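Local coordinates for protein type I site-specific restriction-modification system, R (Restriction) subunit (Vibrio vulnificus, PDB 3H1T) that probably acts as the ATP-driven, DNA-cleaving motor subunit of a type I restriction enzyme, here as the N-terminal part of that subunit, at residues T35-E40 and H125-F130; F216-K221 and F303-I308; R421-A426 and R456-N461. All coordinates share one frame; numbering follows the deposited sequence.

Contact 1 of 3, residues T35-E40 and H125-F130; sequences TPKLKE and HEILEF
Lys37 reaches from the last turn of helix 26-40 to the turn leading into strand 127-131, and to Ile127 at its start, in the N-terminal alpha/beta domain. The mixed sheet of this domain, and its place ahead of the motor, are consistent with the nuclease domain of HsdR subunits. From CB, which points toward the strand segment, the chain leaves with CG anti to the carbonyl carbon (chi1 -74°) and then runs straight out. Part of the way along, CD passes the end of Ile127, with CD1 of the isoleucine 4.4 Å from Lys37 CD. This is a loose apolar touch from a buried residue whose side chain also packs on Phe143. The ammonium group ends beside the turn before the strand. Its direct partner there is the carbonyl of Gly124, to which NZ donates a hydrogen bond. The next carbonyl is near but badly angled, with Lys37 NZ 3.4 Å from His125 O, and a water takes over the job. His125 CB points away from the helix; it is the backbone of this residue that Lys37 NZ approaches. The bridging water accepts from Lys37 NZ at 3.1 Å and donates to His125 O at 3.1 Å.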
ATOM      1  N   THR A  35      24.846 -23.097   8.668  1.00 29.56           N
ATOM      2  CA  THR A  35      24.924 -22.185   9.811  1.00 28.54           C
ATOM      3  C   THR A  35      26.363 -22.001  10.315  1.00 29.10           C
ATOM      4  O   THR A  35      26.793 -20.891  10.610  1.00 30.57           O
ATOM      5  CB  THR A  35      24.035 -22.665  10.987  1.00 30.48           C
ATOM      6  OG1 THR A  35      22.689 -22.826  10.520  1.00 33.76           O
ATOM      7  CG2 THR A  35      24.030 -21.623  12.118  1.00 29.48           C
ATOM      8  N   PRO A  36      27.127 -23.095  10.437  1.00 26.03           N
ATOM      9  CA  PRO A  36      28.493 -22.874  10.910  1.00 23.96           C
ATOM     10  C   PRO A  36      29.285 -21.959   9.966  1.00 25.12           C
ATOM     11  O   PRO A  36      29.985 -21.051  10.407  1.00 25.86           O
ATOM     12  CB  PRO A  36      29.044 -24.286  10.992  1.00 21.26           C
ATOM     13  CG  PRO A  36      27.836 -25.044  11.446  1.00 20.42           C
ATOM     14  CD  PRO A  36      26.766 -24.520  10.527  1.00 20.18           C
ATOM     15  N   LYS A  37      29.156 -22.182   8.664  1.00 29.93           N
ATOM     16  CA  LYS A  37      29.882 -21.359   7.693  1.00 27.73           C
ATOM     17  C   LYS A  37      29.423 -19.910   7.735  1.00 28.82           C
ATOM     18  O   LYS A  37      30.220 -18.996   7.505  1.00 31.23           O
ATOM     19  CB  LYS A  37      29.751 -21.931   6.275  1.00 21.47           C
ATOM     20  CG  LYS A  37      30.598 -23.183   6.062  1.00 22.23           C
ATOM     21  CD  LYS A  37      30.450 -23.753   4.651  1.00 23.85           C
ATOM     22  CE  LYS A  37      31.378 -24.938   4.417  1.00 27.32           C
ATOM     23  NZ  LYS A  37      31.324 -25.427   3.008  1.00 28.38           N
ATOM     24  N   LEU A  38      28.147 -19.682   8.031  1.00 25.74           N
ATOM     25  CA  LEU A  38      27.664 -18.302   8.108  1.00 27.93           C
ATOM     26  C   LEU A  38      28.291 -17.608   9.330  1.00 29.27           C
ATOM     27  O   LEU A  38      28.713 -16.442   9.255  1.00 28.39           O
ATOM     28  CB  LEU A  38      26.129 -18.253   8.195  1.00 24.58           C
ATOM     29  CG  LEU A  38      25.392 -18.485   6.854  1.00 26.20           C
ATOM     30  CD1 LEU A  38      23.904 -18.735   7.095  1.00 21.58           C
ATOM     31  CD2 LEU A  38      25.579 -17.279   5.924  1.00 24.29           C
ATOM     32  N   LYS A  39      28.366 -18.329  10.450  1.00 32.86           N
ATOM     33  CA  LYS A  39      28.956 -17.784  11.670  1.00 33.03           C
ATOM     34  C   LYS A  39      30.458 -17.569  11.481  1.00 34.00           C
ATOM     35  O   LYS A  39      31.019 -16.563  11.910  1.00 35.04           O
ATOM     36  CB  LYS A  39      28.687 -18.730  12.841  1.00 36.90           C
ATOM     37  CG  LYS A  39      27.292 -18.596  13.419  1.00 37.99           C
ATOM     38  CD  LYS A  39      26.980 -19.701  14.416  1.00 38.49           C
ATOM     39  CE  LYS A  39      25.542 -19.606  14.909  1.00 40.99           C
ATOM     40  NZ  LYS A  39      25.195 -20.788  15.735  1.00 43.87           N
ATOM     41  N   GLU A  40      31.111 -18.521  10.841  1.00 31.50           N
ATOM     42  CA  GLU A  40      32.533 -18.399  10.576  1.00 32.07           C
ATOM     43  C   GLU A  40      32.807 -17.108   9.782  1.00 31.99           C
ATOM     44  O   GLU A  40      33.891 -16.530   9.884  1.00 31.51           O
ATOM     45  CB  GLU A  40      33.009 -19.616   9.781  1.00 33.55           C
ATOM     46  CG  GLU A  40      33.201 -20.872  10.608  1.00 35.23           C
ATOM     47  CD  GLU A  40      33.304 -22.117   9.752  1.00 35.07           C
ATOM     48  OE1 GLU A  40      33.831 -22.007   8.628  1.00 33.91           O
ATOM     49  OE2 GLU A  40      32.860 -23.199  10.203  1.00 34.29           O
ATOM     50  N   HIS A 125      28.337 -27.950   1.320  1.00 33.89           N
ATOM     51  CA  HIS A 125      29.734 -27.900   0.919  1.00 36.73           C
ATOM     52  C   HIS A 125      30.008 -26.880  -0.161  1.00 36.10           C
ATOM     53  O   HIS A 125      31.103 -26.344  -0.225  1.00 37.36           O
ATOM     54  CB  HIS A 125      30.271 -29.282   0.507  1.00 59.21           C
ATOM     55  CG  HIS A 125      29.411 -30.022  -0.464  1.00 63.39           C
ATOM     56  ND1 HIS A 125      28.265 -30.687  -0.084  1.00 66.51           N
ATOM     57  CD2 HIS A 125      29.581 -30.284  -1.785  1.00 67.35           C
ATOM     58  CE1 HIS A 125      27.769 -31.333  -1.127  1.00 67.99           C
ATOM     59  NE2 HIS A 125      28.549 -31.106  -2.170  1.00 67.47           N
ATOM     60  N   GLU A 126      29.017 -26.579  -0.988  1.00 34.86           N
ATOM     61  CA  GLU A 126      29.221 -25.591  -2.044  1.00 32.38           C
ATOM     62  C   GLU A 126      28.385 -24.339  -1.829  1.00 31.49           C
ATOM     63  O   GLU A 126      27.338 -24.377  -1.189  1.00 29.32           O
ATOM     64  CB  GLU A 126      28.893 -26.185  -3.413  1.00 41.25           C
ATOM     65  CG  GLU A 126      29.919 -27.140  -3.944  1.00 44.34           C
ATOM     66  CD  GLU A 126      29.357 -28.013  -5.040  1.00 49.27           C
ATOM     67  OE1 GLU A 126      28.344 -28.702  -4.788  1.00 50.06           O
ATOM     68  OE2 GLU A 126      29.930 -28.019  -6.149  1.00 51.78           O
ATOM     69  N   ILE A 127      28.859 -23.227  -2.382  1.00 29.88           N
ATOM     70  CA  ILE A 127      28.168 -21.956  -2.260  1.00 28.82           C
ATOM     71  C   ILE A 127      28.141 -21.259  -3.608  1.00 27.94           C
ATOM     72  O   ILE A 127      29.179 -21.043  -4.218  1.00 29.80           O
ATOM     73  CB  ILE A 127      28.878 -21.058  -1.235  1.00 27.63           C
ATOM     74  CG1 ILE A 127      28.886 -21.756   0.131  1.00 27.58           C
ATOM     75  CG2 ILE A 127      28.177 -19.718  -1.147  1.00 29.03           C
ATOM     76  CD1 ILE A 127      29.825 -21.134   1.155  1.00 26.25           C
ATOM     77  N   LEU A 128      26.953 -20.924  -4.081  1.00 29.45           N
ATOM     78  CA  LEU A 128      26.798 -20.250  -5.363  1.00 29.02           C
ATOM     79  C   LEU A 128      26.258 -18.843  -5.111  1.00 27.89           C
ATOM     80  O   LEU A 128      25.222 -18.683  -4.479  1.00 27.38           O
ATOM     81  CB  LEU A 128      25.806 -21.015  -6.243  1.00 29.87           C
ATOM     82  CG  LEU A 128      26.125 -21.266  -7.720  1.00 30.41           C
ATOM     83  CD1 LEU A 128      24.790 -21.393  -8.420  1.00 25.84           C
ATOM     84  CD2 LEU A 128      26.959 -20.140  -8.330  1.00 28.46           C
ATOM     85  N   GLU A 129      26.946 -17.824  -5.615  1.00 33.13           N
ATOM     86  CA  GLU A 129      26.521 -16.448  -5.403  1.00 30.93           C
ATOM     87  C   GLU A 129      26.086 -15.714  -6.674  1.00 31.01           C
ATOM     88  O   GLU A 129      26.706 -15.857  -7.723  1.00 31.65           O
ATOM     89  CB  GLU A 129      27.657 -15.646  -4.756  1.00 30.33           C
ATOM     90  CG  GLU A 129      27.371 -14.153  -4.588  1.00 33.88           C
ATOM     91  CD  GLU A 129      28.604 -13.317  -4.247  1.00 35.46           C
ATOM     92  OE1 GLU A 129      29.443 -13.089  -5.143  1.00 36.05           O
ATOM     93  OE2 GLU A 129      28.729 -12.883  -3.085  1.00 36.11           O
ATOM     94  N   PHE A 130      24.998 -14.960  -6.583  1.00 26.48           N
ATOM     95  CA  PHE A 130      24.594 -14.136  -7.698  1.00 26.32           C
ATOM     96  C   PHE A 130      24.665 -12.743  -7.106  1.00 27.45           C
ATOM     97  O   PHE A 130      23.981 -12.425  -6.135  1.00 26.48           O
ATOM     98  CB  PHE A 130      23.176 -14.373  -8.203  1.00 22.75           C
ATOM     99  CG  PHE A 130      22.832 -13.479  -9.364  1.00 24.65           C
ATOM    100  CD1 PHE A 130      23.215 -13.821 -10.662  1.00 25.61           C
ATOM    101  CD2 PHE A 130      22.234 -12.236  -9.150  1.00 26.41           C
ATOM    102  CE1 PHE A 130      23.013 -12.933 -11.725  1.00 26.07           C
ATOM    103  CE2 PHE A 130      22.033 -11.340 -10.208  1.00 25.93           C
ATOM    104  CZ  PHE A 130      22.420 -11.688 -11.491  1.00 24.77           C
TER
HETATM  105  O   HOH W   1      32.653 -23.790   0.747  1.00 40.72           O

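Contact 2 of 3, residues F216-K221 and F303-I308; sequences FQISWK and FDLIII
Ile218 stands on the sheet-facing side of helix 211-224 and directs its CG2 methyl at two residues of strand 305-308. Leu305 and Ile307, alternate residues of the strand, both aim their side chains at the helix. Leu305 CD2 meets Ile218 CG2 at a slant, 4.5 Å away, methyl against methyl. Ile307 approaches the same methyl from further along the strand, its CD1 also 4.5 Å from Ile218 CG2, so the one branch of Ile218 sits against both strand side chains. What brings Ile307 CD1 that far is its first torsion: CG1 lies anti to the carbonyl carbon (chi1 -68°), and the extended chain beyond carries the methyl outward to the helix.

Ser219 comes in beside this group, its CB neither facing the strand nor turned from it. Its OG lies 3.7 Å from Ile307 CD1, a polar atom against a methyl. The hydroxyl is not stranded in this buried place, because it hydrogen-bonds back to the carbonyl of Ala215 one turn earlier. Beyond the two segments, Ile218 also packs on Ala190 of helix 181-195, while Leu305 and Ile307 continue onto strand 333-338 through Ile335 and Met337.

Helix and strand segments run nearly antiparallel, at 171°, with axes 10.4 Å apart at closest. This is the helix that follows the P-loop lying against the strand that leads into the DECH sequence of the Walker B motif, an arrangement typical of the first RecA-like domain of superfamily 2 helicases and translocases.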
ATOM      1  N   PHE A 216       7.068   8.331   8.003  1.00 36.49           N
ATOM      2  CA  PHE A 216       7.614   8.522   9.348  1.00 35.81           C
ATOM      3  C   PHE A 216       9.038   7.998   9.531  1.00 34.27           C
ATOM      4  O   PHE A 216       9.890   8.708  10.050  1.00 35.06           O
ATOM      5  CB  PHE A 216       6.699   7.865  10.391  1.00 37.57           C
ATOM      6  CG  PHE A 216       7.307   7.772  11.767  1.00 38.60           C
ATOM      7  CD1 PHE A 216       7.442   8.909  12.555  1.00 38.18           C
ATOM      8  CD2 PHE A 216       7.745   6.540  12.271  1.00 36.32           C
ATOM      9  CE1 PHE A 216       8.006   8.826  13.822  1.00 38.16           C
ATOM     10  CE2 PHE A 216       8.308   6.444  13.542  1.00 36.35           C
ATOM     11  CZ  PHE A 216       8.441   7.587  14.317  1.00 37.15           C
ATOM     12  N   GLN A 217       9.308   6.773   9.094  1.00 33.32           N
ATOM     13  CA  GLN A 217      10.652   6.216   9.268  1.00 34.82           C
ATOM     14  C   GLN A 217      11.739   6.890   8.423  1.00 34.72           C
ATOM     15  O   GLN A 217      12.906   6.901   8.809  1.00 34.17           O
ATOM     16  CB  GLN A 217      10.643   4.700   9.022  1.00 32.05           C
ATOM     17  CG  GLN A 217       9.765   3.899  10.000  1.00 30.75           C
ATOM     18  CD  GLN A 217      10.378   3.721  11.397  1.00 32.13           C
ATOM     19  OE1 GLN A 217       9.837   2.996  12.229  1.00 33.65           O
ATOM     20  NE2 GLN A 217      11.498   4.379  11.652  1.00 30.11           N
ATOM     21  N   ILE A 218      11.373   7.453   7.277  1.00 32.34           N
ATOM     22  CA  ILE A 218      12.367   8.144   6.462  1.00 33.25           C
ATOM     23  C   ILE A 218      12.773   9.383   7.269  1.00 34.68           C
ATOM     24  O   ILE A 218      13.957   9.668   7.460  1.00 35.57           O
ATOM     25  CB  ILE A 218      11.772   8.600   5.104  1.00 35.47           C
ATOM     26  CG1 ILE A 218      11.436   7.381   4.226  1.00 32.83           C
ATOM     27  CG2 ILE A 218      12.767   9.496   4.378  1.00 35.60           C
ATOM     28  CD1 ILE A 218      10.655   7.725   2.951  1.00 29.11           C
ATOM     29  N   SER A 219      11.761  10.101   7.755  1.00 38.29           N
ATOM     30  CA  SER A 219      11.955  11.310   8.552  1.00 39.17           C
ATOM     31  C   SER A 219      12.786  11.003   9.789  1.00 38.77           C
ATOM     32  O   SER A 219      13.753  11.702  10.084  1.00 38.49           O
ATOM     33  CB  SER A 219      10.607  11.876   8.997  1.00 42.53           C
ATOM     34  OG  SER A 219       9.708  11.939   7.906  1.00 46.54           O
ATOM     35  N   TRP A 220      12.412   9.959  10.514  1.00 33.57           N
ATOM     36  CA  TRP A 220      13.150   9.611  11.714  1.00 35.25           C
ATOM     37  C   TRP A 220      14.609   9.276  11.384  1.00 36.63           C
ATOM     38  O   TRP A 220      15.528   9.823  11.998  1.00 36.48           O
ATOM     39  CB  TRP A 220      12.463   8.445  12.435  1.00 50.07           C
ATOM     40  CG  TRP A 220      13.097   8.091  13.735  1.00 51.43           C
ATOM     41  CD1 TRP A 220      13.946   7.054  13.973  1.00 51.36           C
ATOM     42  CD2 TRP A 220      12.918   8.760  14.990  1.00 52.96           C
ATOM     43  NE1 TRP A 220      14.306   7.028  15.295  1.00 52.50           N
ATOM     44  CE2 TRP A 220      13.689   8.064  15.944  1.00 53.19           C
ATOM     45  CE3 TRP A 220      12.182   9.880  15.399  1.00 54.40           C
ATOM     46  CZ2 TRP A 220      13.743   8.445  17.291  1.00 54.16           C
ATOM     47  CZ3 TRP A 220      12.235  10.261  16.742  1.00 57.39           C
ATOM     48  CH2 TRP A 220      13.013   9.542  17.670  1.00 56.42           C
ATOM     49  N   LYS A 221      14.826   8.406  10.400  1.00 36.81           N
ATOM     50  CA  LYS A 221      16.183   8.030  10.018  1.00 36.87           C
ATOM     51  C   LYS A 221      17.056   9.255   9.739  1.00 37.73           C
ATOM     52  O   LYS A 221      18.114   9.417  10.348  1.00 38.17           O
ATOM     53  CB  LYS A 221      16.172   7.099   8.790  1.00 32.37           C
ATOM     54  CG  LYS A 221      15.943   5.621   9.115  1.00 30.87           C
ATOM     55  CD  LYS A 221      15.934   4.731   7.872  1.00 30.29           C
ATOM     56  CE  LYS A 221      17.302   4.640   7.195  1.00 30.62           C
ATOM     57  NZ  LYS A 221      18.301   3.858   7.968  1.00 32.83           N
ATOM     58  N   PHE A 303      13.241  24.305   4.394  1.00 46.33           N
ATOM     59  CA  PHE A 303      13.243  22.839   4.516  1.00 42.87           C
ATOM     60  C   PHE A 303      14.367  22.087   3.800  1.00 42.97           C
ATOM     61  O   PHE A 303      14.857  22.507   2.748  1.00 41.97           O
ATOM     62  CB  PHE A 303      11.918  22.271   4.005  1.00 43.32           C
ATOM     63  CG  PHE A 303      10.704  22.917   4.594  1.00 42.79           C
ATOM     64  CD1 PHE A 303      10.146  24.033   3.992  1.00 44.26           C
ATOM     65  CD2 PHE A 303      10.095  22.391   5.729  1.00 43.20           C
ATOM     66  CE1 PHE A 303       8.992  24.624   4.505  1.00 45.45           C
ATOM     67  CE2 PHE A 303       8.937  22.974   6.251  1.00 44.01           C
ATOM     68  CZ  PHE A 303       8.386  24.095   5.631  1.00 44.86           C
ATOM     69  N   ASP A 304      14.761  20.954   4.372  1.00 49.53           N
ATOM     70  CA  ASP A 304      15.792  20.120   3.762  1.00 50.12           C
ATOM     71  C   ASP A 304      15.060  19.023   2.987  1.00 49.05           C
ATOM     72  O   ASP A 304      15.571  18.462   2.004  1.00 48.22           O
ATOM     73  CB  ASP A 304      16.677  19.470   4.833  1.00 46.34           C
ATOM     74  CG  ASP A 304      17.369  20.489   5.727  1.00 47.55           C
ATOM     75  OD1 ASP A 304      16.699  21.070   6.608  1.00 48.34           O
ATOM     76  OD2 ASP A 304      18.587  20.702   5.548  1.00 51.13           O
ATOM     77  N   LEU A 305      13.849  18.739   3.448  1.00 38.03           N
ATOM     78  CA  LEU A 305      13.025  17.697   2.877  1.00 35.64           C
ATOM     79  C   LEU A 305      11.532  17.964   2.998  1.00 35.02           C
ATOM     80  O   LEU A 305      11.056  18.532   3.983  1.00 35.47           O
ATOM     81  CB  LEU A 305      13.330  16.373   3.574  1.00 33.24           C
ATOM     82  CG  LEU A 305      12.531  15.169   3.075  1.00 32.10           C
ATOM     83  CD1 LEU A 305      12.980  14.862   1.661  1.00 29.70           C
ATOM     84  CD2 LEU A 305      12.762  13.960   3.985  1.00 31.40           C
ATOM     85  N   ILE A 306      10.812  17.536   1.970  1.00 37.50           N
ATOM     86  CA  ILE A 306       9.371  17.654   1.905  1.00 37.23           C
ATOM     87  C   ILE A 306       8.817  16.313   1.434  1.00 38.80           C
ATOM     88  O   ILE A 306       9.287  15.759   0.435  1.00 39.17           O
ATOM     89  CB  ILE A 306       8.946  18.713   0.886  1.00 41.89           C
ATOM     90  CG1 ILE A 306       9.489  20.090   1.293  1.00 40.08           C
ATOM     91  CG2 ILE A 306       7.416  18.707   0.752  1.00 41.92           C
ATOM     92  CD1 ILE A 306       8.426  21.087   1.675  1.00 41.90           C
ATOM     93  N   ILE A 307       7.825  15.791   2.149  1.00 32.39           N
ATOM     94  CA  ILE A 307       7.210  14.518   1.783  1.00 31.92           C
ATOM     95  C   ILE A 307       5.724  14.708   1.496  1.00 32.50           C
ATOM     96  O   ILE A 307       4.984  15.216   2.336  1.00 33.58           O
ATOM     97  CB  ILE A 307       7.420  13.471   2.916  1.00 30.48           C
ATOM     98  CG1 ILE A 307       8.910  13.112   2.999  1.00 27.05           C
ATOM     99  CG2 ILE A 307       6.605  12.201   2.648  1.00 27.83           C
ATOM    100  CD1 ILE A 307       9.310  12.314   4.220  1.00 21.64           C
ATOM    101  N   ILE A 308       5.289  14.305   0.306  1.00 34.62           N
ATOM    102  CA  ILE A 308       3.892  14.464  -0.087  1.00 36.74           C
ATOM    103  C   ILE A 308       3.082  13.179   0.035  1.00 39.58           C
ATOM    104  O   ILE A 308       3.439  12.150  -0.542  1.00 37.39           O
ATOM    105  CB  ILE A 308       3.800  14.976  -1.529  1.00 34.71           C
ATOM    106  CG1 ILE A 308       4.627  16.258  -1.651  1.00 33.07           C
ATOM    107  CG2 ILE A 308       2.330  15.193  -1.920  1.00 34.61           C
ATOM    108  CD1 ILE A 308       4.800  16.733  -3.047  1.00 38.34           C
TER

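Contact 3 of 3, residues R421-A426 and R456-N461; sequences RTDAFA and RRALNN
Ala426 aims its methyl almost straight at that of Ala458, which meets it at a slant, where helix 422-436 meets helix 449-462. Each CB points toward the opposite helix, and the CB atoms of Ala426 and Ala458 are 4.0 Å apart. The backbones come closest at Ala426 and Leu459, with CA atoms 5.5 Å apart. The axes of the two short helical segments are 9.3 Å apart at closest, at a signed crossing angle of -42°.

Leu459, the next residue with substantial buried surface, starts out along the interface; as modelled, the end of its side chain lies near Ala426, but the CD1 approach is too short to be trusted. Its torsions are off the usual staggered values (chi1 -113°), so the fine placing of this leucine deserves caution. Its other neighbours, Val474 and Ile502, belong to strands 474-476 and 502-505, which places it between the helix pair and the sheet.

On the solvent side, Asp423 brings its carboxylate alongside Ala458, with Asp423 OD1 3.7 Å from Ala458 CB, a van der Waals contact.

Strand 441-446 separates the two helices in sequence, and they pack side by side against a largely parallel sheet, as in the second RecA-like domain of superfamily 2 motors.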
ATOM      1  N   ARG A 421     -32.306   4.847 -13.136  1.00 34.17           N
ATOM      2  CA  ARG A 421     -32.424   3.469 -12.665  1.00 34.40           C
ATOM      3  C   ARG A 421     -32.147   3.269 -11.184  1.00 33.35           C
ATOM      4  O   ARG A 421     -31.999   2.133 -10.717  1.00 33.00           O
ATOM      5  CB  ARG A 421     -31.493   2.580 -13.472  1.00 61.24           C
ATOM      6  CG  ARG A 421     -31.822   2.588 -14.946  1.00 65.50           C
ATOM      7  CD  ARG A 421     -30.838   1.768 -15.750  1.00 69.07           C
ATOM      8  NE  ARG A 421     -31.239   1.736 -17.148  1.00 73.94           N
ATOM      9  CZ  ARG A 421     -30.392   1.772 -18.170  1.00 75.32           C
ATOM     10  NH1 ARG A 421     -29.081   1.841 -17.954  1.00 76.50           N
ATOM     11  NH2 ARG A 421     -30.859   1.742 -19.410  1.00 76.83           N
ATOM     12  N   THR A 422     -32.099   4.367 -10.445  1.00 32.75           N
ATOM     13  CA  THR A 422     -31.831   4.310  -9.023  1.00 32.46           C
ATOM     14  C   THR A 422     -32.629   3.254  -8.287  1.00 32.65           C
ATOM     15  O   THR A 422     -32.098   2.574  -7.426  1.00 34.02           O
ATOM     16  CB  THR A 422     -32.087   5.673  -8.358  1.00 34.12           C
ATOM     17  OG1 THR A 422     -31.145   6.630  -8.863  1.00 32.09           O
ATOM     18  CG2 THR A 422     -31.953   5.556  -6.843  1.00 32.33           C
ATOM     19  N   ASP A 423     -33.904   3.102  -8.618  1.00 32.67           N
ATOM     20  CA  ASP A 423     -34.716   2.114  -7.928  1.00 32.25           C
ATOM     21  C   ASP A 423     -34.409   0.684  -8.330  1.00 30.68           C
ATOM     22  O   ASP A 423     -34.605  -0.236  -7.537  1.00 30.71           O
ATOM     23  CB  ASP A 423     -36.194   2.404  -8.135  1.00 47.36           C
ATOM     24  CG  ASP A 423     -36.780   3.220  -7.010  1.00 51.79           C
ATOM     25  OD1 ASP A 423     -36.645   2.791  -5.850  1.00 54.14           O
ATOM     26  OD2 ASP A 423     -37.377   4.284  -7.280  1.00 54.19           O
ATOM     27  N   ALA A 424     -33.940   0.476  -9.556  1.00 34.52           N
ATOM     28  CA  ALA A 424     -33.606  -0.884  -9.985  1.00 32.00           C
ATOM     29  C   ALA A 424     -32.393  -1.369  -9.204  1.00 30.31           C
ATOM     30  O   ALA A 424     -32.356  -2.488  -8.694  1.00 28.89           O
ATOM     31  CB  ALA A 424     -33.302  -0.910 -11.476  1.00 30.29           C
ATOM     32  N   PHE A 425     -31.392  -0.499  -9.143  1.00 28.32           N
ATOM     33  CA  PHE A 425     -30.148  -0.778  -8.450  1.00 26.26           C
ATOM     34  C   PHE A 425     -30.405  -1.029  -6.981  1.00 26.43           C
ATOM     35  O   PHE A 425     -29.863  -1.968  -6.393  1.00 25.98           O
ATOM     36  CB  PHE A 425     -29.190   0.394  -8.604  1.00 25.58           C
ATOM     37  CG  PHE A 425     -28.871   0.726 -10.027  1.00 27.13           C
ATOM     38  CD1 PHE A 425     -29.138  -0.177 -11.053  1.00 27.76           C
ATOM     39  CD2 PHE A 425     -28.317   1.944 -10.351  1.00 27.10           C
ATOM     40  CE1 PHE A 425     -28.855   0.149 -12.383  1.00 26.30           C
ATOM     41  CE2 PHE A 425     -28.034   2.273 -11.683  1.00 25.63           C
ATOM     42  CZ  PHE A 425     -28.306   1.380 -12.692  1.00 24.10           C
ATOM     43  N   ALA A 426     -31.248  -0.190  -6.386  1.00 25.40           N
ATOM     44  CA  ALA A 426     -31.568  -0.343  -4.970  1.00 28.05           C
ATOM     45  C   ALA A 426     -32.274  -1.657  -4.713  1.00 28.24           C
ATOM     46  O   ALA A 426     -32.022  -2.310  -3.707  1.00 29.38           O
ATOM     47  CB  ALA A 426     -32.431   0.806  -4.484  1.00 23.50           C
ATOM     48  N   ARG A 456     -30.300   6.745  -0.994  1.00 23.36           N
ATOM     49  CA  ARG A 456     -30.473   6.514   0.434  1.00 24.11           C
ATOM     50  C   ARG A 456     -31.933   6.270   0.795  1.00 24.63           C
ATOM     51  O   ARG A 456     -32.241   5.315   1.503  1.00 24.40           O
ATOM     52  CB  ARG A 456     -29.959   7.705   1.253  1.00 28.45           C
ATOM     53  CG  ARG A 456     -30.307   7.609   2.742  1.00 28.58           C
ATOM     54  CD  ARG A 456     -30.117   8.935   3.483  1.00 27.15           C
ATOM     55  NE  ARG A 456     -31.076   9.953   3.068  1.00 30.80           N
ATOM     56  CZ  ARG A 456     -32.342  10.012   3.477  1.00 34.30           C
ATOM     57  NH1 ARG A 456     -32.823   9.105   4.322  1.00 32.68           N
ATOM     58  NH2 ARG A 456     -33.136  10.980   3.028  1.00 33.67           N
ATOM     59  N   ARG A 457     -32.822   7.134   0.303  1.00 29.38           N
ATOM     60  CA  ARG A 457     -34.251   7.020   0.589  1.00 28.50           C
ATOM     61  C   ARG A 457     -34.825   5.728   0.051  1.00 29.26           C
ATOM     62  O   ARG A 457     -35.581   5.043   0.743  1.00 29.46           O
ATOM     63  CB  ARG A 457     -35.023   8.192  -0.014  1.00 31.80           C
ATOM     64  CG  ARG A 457     -36.532   8.137   0.247  1.00 35.87           C
ATOM     65  CD  ARG A 457     -37.267   9.367  -0.283  1.00 35.33           C
ATOM     66  NE  ARG A 457     -36.649  10.607   0.179  1.00 39.65           N
ATOM     67  CZ  ARG A 457     -35.812  11.337  -0.557  1.00 38.03           C
ATOM     68  NH1 ARG A 457     -35.504  10.951  -1.786  1.00 36.82           N
ATOM     69  NH2 ARG A 457     -35.277  12.442  -0.063  1.00 36.13           N
ATOM     70  N   ALA A 458     -34.469   5.392  -1.185  1.00 25.52           N
ATOM     71  CA  ALA A 458     -34.966   4.164  -1.786  1.00 25.32           C
ATOM     72  C   ALA A 458     -34.535   2.954  -0.973  1.00 25.87           C
ATOM     73  O   ALA A 458     -35.350   2.138  -0.560  1.00 27.88           O
ATOM     74  CB  ALA A 458     -34.455   4.036  -3.201  1.00 30.49           C
ATOM     75  N   LEU A 459     -33.232   2.848  -0.759  1.00 30.92           N
ATOM     76  CA  LEU A 459     -32.646   1.738  -0.019  1.00 29.71           C
ATOM     77  C   LEU A 459     -33.283   1.640   1.379  1.00 30.36           C
ATOM     78  O   LEU A 459     -33.527   0.541   1.886  1.00 30.16           O
ATOM     79  CB  LEU A 459     -31.128   1.962   0.076  1.00 32.45           C
ATOM     80  CG  LEU A 459     -30.059   1.084  -0.617  1.00 33.22           C
ATOM     81  CD1 LEU A 459     -30.552   0.478  -1.917  1.00 36.57           C
ATOM     82  CD2 LEU A 459     -28.826   1.948  -0.858  1.00 30.46           C
ATOM     83  N   ASN A 460     -33.555   2.792   1.996  1.00 29.88           N
ATOM     84  CA  ASN A 460     -34.167   2.832   3.330  1.00 29.67           C
ATOM     85  C   ASN A 460     -35.535   2.184   3.321  1.00 29.52           C
ATOM     86  O   ASN A 460     -35.821   1.310   4.132  1.00 29.91           O
ATOM     87  CB  ASN A 460     -34.312   4.273   3.825  1.00 29.55           C
ATOM     88  CG  ASN A 460     -35.135   4.371   5.111  1.00 32.19           C
ATOM     89  OD1 ASN A 460     -36.359   4.247   5.095  1.00 32.08           O
ATOM     90  ND2 ASN A 460     -34.460   4.586   6.230  1.00 31.86           N
ATOM     91  N   ASN A 461     -36.379   2.617   2.397  1.00 31.75           N
ATOM     92  CA  ASN A 461     -37.717   2.067   2.298  1.00 32.94           C
ATOM     93  C   ASN A 461     -37.743   0.600   1.890  1.00 34.44           C
ATOM     94  O   ASN A 461     -38.661  -0.122   2.261  1.00 35.58           O
ATOM     95  CB  ASN A 461     -38.557   2.893   1.328  1.00 31.36           C
ATOM     96  CG  ASN A 461     -38.741   4.315   1.796  1.00 28.59           C
ATOM     97  OD1 ASN A 461     -38.542   4.623   2.972  1.00 30.51           O
ATOM     98  ND2 ASN A 461     -39.132   5.190   0.883  1.00 29.06           N
TER

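How the contacts relate
From the N terminus the three contacts come in series: none nests and none cross. Contact 1 closes first, tying the opening helix to the far part of the six-stranded sheet and enclosing 84 residues of the N-terminal domain. Contact 2 then joins helix 211-224 to strand 305-308 of the seven-stranded parallel sheet of the first motor domain, with 81 residues between, and contact 3 closes the shortest loop, 29 residues, in the second, pairing helices 422-436 and 449-462 beside the eight-stranded sheet. Centres of contacts 1 and 2 lie about 38 Å apart, of 2 and 3 about 47 Å, of 1 and 3 about 66 Å. Each contact lies within one domain, and none bridges two.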